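Side-chain contacts in tRNA (Adenine(22)-N(1))-methyltransferase (Mycoplasma capricolum subsp. capricolum, PDB 6QE6), which probably methylates N1 of adenine 22 in tRNA and is captured here with the spent cofactor S-adenosyl-L-homocysteine: residues A64-N68 / Q69-N73; F82-T85 / G86-T90. All blocks are in the same frame, centred on the assembly; numbering follows the deposited sequence.

Contact 1 (A64-N68 / Q69-N73); sequences ACDIN and QKPLN. With SAH (S-adenosyl-L-homocysteine), chain C.
Asn-68 caps the helix that begins next to it: its OD1 accepts from Lys-70 N at 3.0 Å, nearly straight at the hydrogen (165°), although the donor stands well above the amide's carbonyl plane. This is the turn of a Rossmann-like methyltransferase in which strand 59-66 gives way to helix 69-81. Ahead of the cap, Asp-66 OD1 takes the backbone N of Asn-68 at 2.9 Å, an Asx turn.

From CB outward, Asp-66 first packs on Leu-72 CD1 (3.9 Å). CG lies anti to the backbone N (chi1 -154°), which carries the carboxylate to the cofactor ribose. OD1 accepts from SAH O2' at 2.7 Å and OD2 from SAH O3' at 2.9 Å, one oxygen for each hydroxyl of the diol. Asp-45 N gives OD2 a second bond, so each oxygen has two donors, which should hold the carboxylate against rotation. Ile-67, next along, lays CG2 against the adenine, 3.3 Å from SAH C4. Leu-72 turns CD1 back to the strand, against Ala-64 O (3.5 Å), and at the helix start the Pro-71 ring crosses the Asn-68 amide, its CD 3.5 Å from Asn-68 CG.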
loop_
_atom_site.group_PDB
_atom_site.type_symbol
_atom_site.label_atom_id
_atom_site.label_comp_id
_atom_site.label_asym_id
_atom_site.label_seq_id
_atom_site.Cartn_x
_atom_site.Cartn_y
_atom_site.Cartn_z
ATOM N N ALA A 64 -0.005 16.728 -3.336
ATOM C CA ALA A 64 0.597 15.849 -4.344
ATOM C C ALA A 64 2.112 15.899 -4.165
ATOM O O ALA A 64 2.766 16.844 -4.614
ATOM C CB ALA A 64 0.176 16.260 -5.748
ATOM N N CYS A 65 2.662 14.877 -3.514
ATOM C CA CYS A 65 4.014 14.906 -2.968
ATOM C C CYS A 65 4.938 13.969 -3.725
ATOM O O CYS A 65 4.542 12.871 -4.124
ATOM C CB CYS A 65 4.029 14.500 -1.491
ATOM S SG CYS A 65 2.613 15.094 -0.530
ATOM N N ASP A 66 6.182 14.395 -3.881
ATOM C CA ASP A 66 7.204 13.555 -4.466
ATOM C C ASP A 66 8.565 13.945 -3.901
ATOM O O ASP A 66 8.809 15.097 -3.530
ATOM C CB ASP A 66 7.197 13.646 -5.996
ATOM C CG ASP A 66 7.751 12.386 -6.652
ATOM O OD1 ASP A 66 8.924 12.048 -6.381
ATOM O OD2 ASP A 66 7.017 11.716 -7.412
ATOM N N ILE A 67 9.449 12.958 -3.829
ATOM C CA ILE A 67 10.818 13.221 -3.423
ATOM C C ILE A 67 11.627 13.850 -4.555
ATOM O O ILE A 67 12.666 14.470 -4.292
ATOM C CB ILE A 67 11.432 11.902 -2.917
ATOM C CG1 ILE A 67 12.713 12.160 -2.125
ATOM C CG2 ILE A 67 11.636 10.925 -4.063
ATOM C CD1 ILE A 67 13.241 10.899 -1.427
ATOM N N ASN A 68 11.159 13.737 -5.795
ATOM C CA ASN A 68 11.875 14.201 -6.981
ATOM C C ASN A 68 11.121 15.380 -7.593
ATOM O O ASN A 68 9.919 15.280 -7.863
ATOM C CB ASN A 68 12.023 13.061 -8.002
ATOM C CG ASN A 68 12.872 13.450 -9.221
ATOM O OD1 ASN A 68 13.329 14.589 -9.340
ATOM N ND2 ASN A 68 13.073 12.496 -10.138
ATOM N N GLN A 69 11.830 16.492 -7.814
ATOM C CA GLN A 69 11.188 17.672 -8.387
ATOM C C GLN A 69 10.780 17.449 -9.839
ATOM O O GLN A 69 9.796 18.042 -10.304
ATOM C CB GLN A 69 12.122 18.881 -8.287
ATOM C CG GLN A 69 11.536 20.183 -8.830
ATOM C CD GLN A 69 10.294 20.624 -8.077
ATOM O OE1 GLN A 69 10.291 20.692 -6.841
ATOM N NE2 GLN A 69 9.222 20.909 -8.817
ATOM N N LYS A 70 11.509 16.587 -10.555
ATOM C CA LYS A 70 11.287 16.417 -11.993
ATOM C C LYS A 70 9.842 16.047 -12.319
ATOM O O LYS A 70 9.164 16.832 -13.014
ATOM C CB LYS A 70 12.316 15.410 -12.514
ATOM C CG LYS A 70 12.145 14.882 -13.917
ATOM C CD LYS A 70 13.297 13.922 -14.165
ATOM C CE LYS A 70 13.433 13.498 -15.606
ATOM N NZ LYS A 70 14.799 12.925 -15.841
ATOM N N PRO A 71 9.285 14.924 -11.828
ATOM C CA PRO A 71 7.877 14.632 -12.138
ATOM C C PRO A 71 6.918 15.603 -11.485
ATOM O O PRO A 71 5.802 15.780 -11.983
ATOM C CB PRO A 71 7.688 13.206 -11.604
ATOM C CG PRO A 71 8.629 13.118 -10.479
ATOM C CD PRO A 71 9.833 13.946 -10.865
ATOM N N LEU A 72 7.326 16.246 -10.392
ATOM C CA LEU A 72 6.485 17.253 -9.755
ATOM C C LEU A 72 6.211 18.433 -10.684
ATOM O O LEU A 72 5.144 19.051 -10.601
ATOM C CB LEU A 72 7.157 17.708 -8.471
ATOM C CG LEU A 72 6.293 17.884 -7.222
ATOM C CD1 LEU A 72 5.222 16.819 -7.103
ATOM C CD2 LEU A 72 7.194 17.868 -6.007
ATOM N N ASN A 73 7.144 18.747 -11.592
ATOM C CA ASN A 73 6.907 19.802 -12.574
ATOM C C ASN A 73 5.793 19.419 -13.543
ATOM O O ASN A 73 4.976 20.264 -13.931
ATOM C CB ASN A 73 8.186 20.096 -13.356
ATOM C CG ASN A 73 9.277 20.664 -12.496
ATOM O OD1 ASN A 73 9.052 21.595 -11.730
ATOM N ND2 ASN A 73 10.481 20.112 -12.625
HETATM N N SAH C . 1.934 7.003 -7.532
HETATM C CA SAH C . 2.104 6.524 -8.899
HETATM C CB SAH C . 3.581 6.581 -9.316
HETATM C CG SAH C . 4.544 5.641 -8.589
HETATM S SD SAH C . 6.216 5.715 -9.285
HETATM C C SAH C . 1.564 5.101 -9.070
HETATM O O SAH C . 1.404 4.362 -8.092
HETATM O OXT SAH C . 1.280 4.654 -10.187
HETATM C "C5'" SAH C . 6.941 6.016 -7.657
HETATM C "C4'" SAH C . 7.086 7.505 -7.362
HETATM O "O4'" SAH C . 7.433 7.673 -6.008
HETATM C "C3'" SAH C . 8.205 8.150 -8.160
HETATM O "O3'" SAH C . 7.717 9.309 -8.797
HETATM C "C2'" SAH C . 9.254 8.533 -7.130
HETATM O "O2'" SAH C . 9.841 9.754 -7.489
HETATM C "C1'" SAH C . 8.440 8.642 -5.860
HETATM N N9 SAH C . 9.194 8.328 -4.646
HETATM C C8 SAH C . 10.139 7.357 -4.482
HETATM N N7 SAH C . 10.566 7.407 -3.191
HETATM C C5 SAH C . 9.908 8.376 -2.546
HETATM C C6 SAH C . 9.972 8.839 -1.241
HETATM N N6 SAH C . 10.807 8.290 -0.361
HETATM N N1 SAH C . 9.158 9.883 -0.865
HETATM C C2 SAH C . 8.285 10.457 -1.768
HETATM N N3 SAH C . 8.236 9.985 -3.062
HETATM C C4 SAH C . 9.035 8.962 -3.443
#

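Contact 2 (F82-T85 / G86-T90); sequences FGLT and GQIFT
Leu-84 O receives two backbone donors where the chain turns from the end of helix 69-81 into strand 88-92: Gln-87 N and Ile-88 N, each 2.9 Å from it. The two bonds differ in direction, for Ile-88 N comes almost straight down the C=O axis (174°), whereas Gln-87 N stands above the carbonyl plane. Just before this turn the helix is closed by a Schellman motif, with Gly-83 at positive phi.

Among the side chains, Leu-84 touches with both methyls. One of them, CD1, meets Ile-88 CD1 at 4.2 Å, and Val-54 of helix 48-55 touches both side chains. The other methyl, CD2, lies 3.4 Å from Gln-87 OE1, the Gln-87 chain running across Leu-84 at about a right angle. Gln-87 gets there by a bend at chi2 (83°), which folds its amide back over the turn instead of letting it extend from the chain. There OE1 accepts from a water at 2.9 Å; the same water donates to Gly-83 O and accepts from Gly-86 N (2.6 Å), joining three parts of the turn. Further along the strand, Phe-89 CE1 comes within 3.8 Å of Thr-85 O.

Backbone bonds and the water hold the turn's shape, while the Leu-84 and Ile-88 side chains supply apolar contact with Val-54. Through the one water, Gln-87 OE1 is linked to Gly-83 O and Gly-86 N, which should limit the swing of its amide.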
loop_
_atom_site.group_PDB
_atom_site.type_symbol
_atom_site.label_atom_id
_atom_site.label_comp_id
_atom_site.label_asym_id
_atom_site.label_seq_id
_atom_site.Cartn_x
_atom_site.Cartn_y
_atom_site.Cartn_z
ATOM N N PHE A 82 -6.192 21.257 -15.803
ATOM C CA PHE A 82 -7.547 20.930 -15.368
ATOM C C PHE A 82 -8.161 22.006 -14.488
ATOM O O PHE A 82 -9.320 21.865 -14.081
ATOM C CB PHE A 82 -7.569 19.589 -14.626
ATOM C CG PHE A 82 -7.283 18.404 -15.509
ATOM C CD1 PHE A 82 -8.296 17.805 -16.250
ATOM C CD2 PHE A 82 -6.007 17.880 -15.592
ATOM C CE1 PHE A 82 -8.038 16.720 -17.056
ATOM C CE2 PHE A 82 -5.749 16.795 -16.409
ATOM C CZ PHE A 82 -6.764 16.220 -17.134
ATOM N N GLY A 83 -7.417 23.064 -14.181
ATOM C CA GLY A 83 -7.942 24.183 -13.416
ATOM C C GLY A 83 -8.096 23.912 -11.935
ATOM O O GLY A 83 -9.057 24.397 -11.319
ATOM N N LEU A 84 -7.160 23.165 -11.337
ATOM C CA LEU A 84 -7.299 22.712 -9.957
ATOM C C LEU A 84 -6.217 23.263 -9.032
ATOM O O LEU A 84 -6.025 22.728 -7.939
ATOM C CB LEU A 84 -7.320 21.182 -9.910
ATOM C CG LEU A 84 -8.568 20.566 -10.556
ATOM C CD1 LEU A 84 -8.536 19.044 -10.600
ATOM C CD2 LEU A 84 -9.843 21.061 -9.855
ATOM N N THR A 85 -5.522 24.335 -9.423
ATOM C CA THR A 85 -4.416 24.822 -8.602
ATOM C C THR A 85 -4.875 25.306 -7.235
ATOM O O THR A 85 -4.066 25.335 -6.300
ATOM C CB THR A 85 -3.664 25.957 -9.296
ATOM O OG1 THR A 85 -4.486 27.127 -9.306
ATOM C CG2 THR A 85 -3.310 25.567 -10.724
ATOM N N GLY A 86 -6.144 25.686 -7.090
ATOM C CA GLY A 86 -6.661 26.035 -5.783
ATOM C C GLY A 86 -7.072 24.876 -4.900
ATOM O O GLY A 86 -7.513 25.105 -3.767
ATOM N N GLN A 87 -6.948 23.638 -5.387
ATOM C CA GLN A 87 -7.381 22.463 -4.640
ATOM C C GLN A 87 -6.259 21.442 -4.504
ATOM O O GLN A 87 -6.258 20.659 -3.553
ATOM C CB GLN A 87 -8.596 21.806 -5.293
ATOM C CG GLN A 87 -9.896 22.626 -5.207
ATOM C CD GLN A 87 -10.018 23.711 -6.303
ATOM O OE1 GLN A 87 -9.764 23.461 -7.487
ATOM N NE2 GLN A 87 -10.424 24.919 -5.897
ATOM N N ILE A 88 -5.307 21.421 -5.437
ATOM C CA ILE A 88 -4.195 20.482 -5.375
ATOM C C ILE A 88 -2.892 21.264 -5.289
ATOM O O ILE A 88 -2.701 22.247 -6.009
ATOM C CB ILE A 88 -4.205 19.524 -6.579
ATOM C CG1 ILE A 88 -5.524 18.759 -6.596
ATOM C CG2 ILE A 88 -3.040 18.549 -6.524
ATOM C CD1 ILE A 88 -5.673 17.844 -7.775
ATOM N N PHE A 89 -2.003 20.834 -4.394
ATOM C CA PHE A 89 -0.778 21.559 -4.071
ATOM C C PHE A 89 0.387 20.597 -4.186
ATOM O O PHE A 89 0.381 19.544 -3.545
ATOM C CB PHE A 89 -0.842 22.148 -2.651
ATOM C CG PHE A 89 -2.047 23.002 -2.412
ATOM C CD1 PHE A 89 -2.072 24.320 -2.831
ATOM C CD2 PHE A 89 -3.169 22.483 -1.790
ATOM C CE1 PHE A 89 -3.203 25.107 -2.636
ATOM C CE2 PHE A 89 -4.309 23.271 -1.582
ATOM C CZ PHE A 89 -4.325 24.576 -2.006
ATOM N N THR A 90 1.384 20.946 -4.990
ATOM C CA THR A 90 2.551 20.082 -5.104
ATOM C C THR A 90 3.503 20.337 -3.944
ATOM O O THR A 90 3.734 21.485 -3.548
ATOM C CB THR A 90 3.270 20.293 -6.434
ATOM O OG1 THR A 90 3.329 21.692 -6.727
ATOM C CG2 THR A 90 2.551 19.564 -7.561
HETATM O O HOH W 1 -8.319 25.774 -8.568
#

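How the contacts relate
From the N terminus, the chain leaves strand 59-66 and passes at once through contact 1, which closes the short turn into helix 69-81 at its cofactor end. The helix then runs to its far end, where contact 2 closes the return into strand 88-92. The two therefore stand in series, neither nested nor crossed, at opposite ends of one beta-alpha-beta crossover. They meet again in space because its strands are neighbours in the sheet: Ala-64 N probably bonds to Phe-89 O at 2.9 Å, and Leu-72 CD1 packs on Thr-90 CG2. Contact 1 faces the cofactor; contact 2 joins the crossover to helix 48-55.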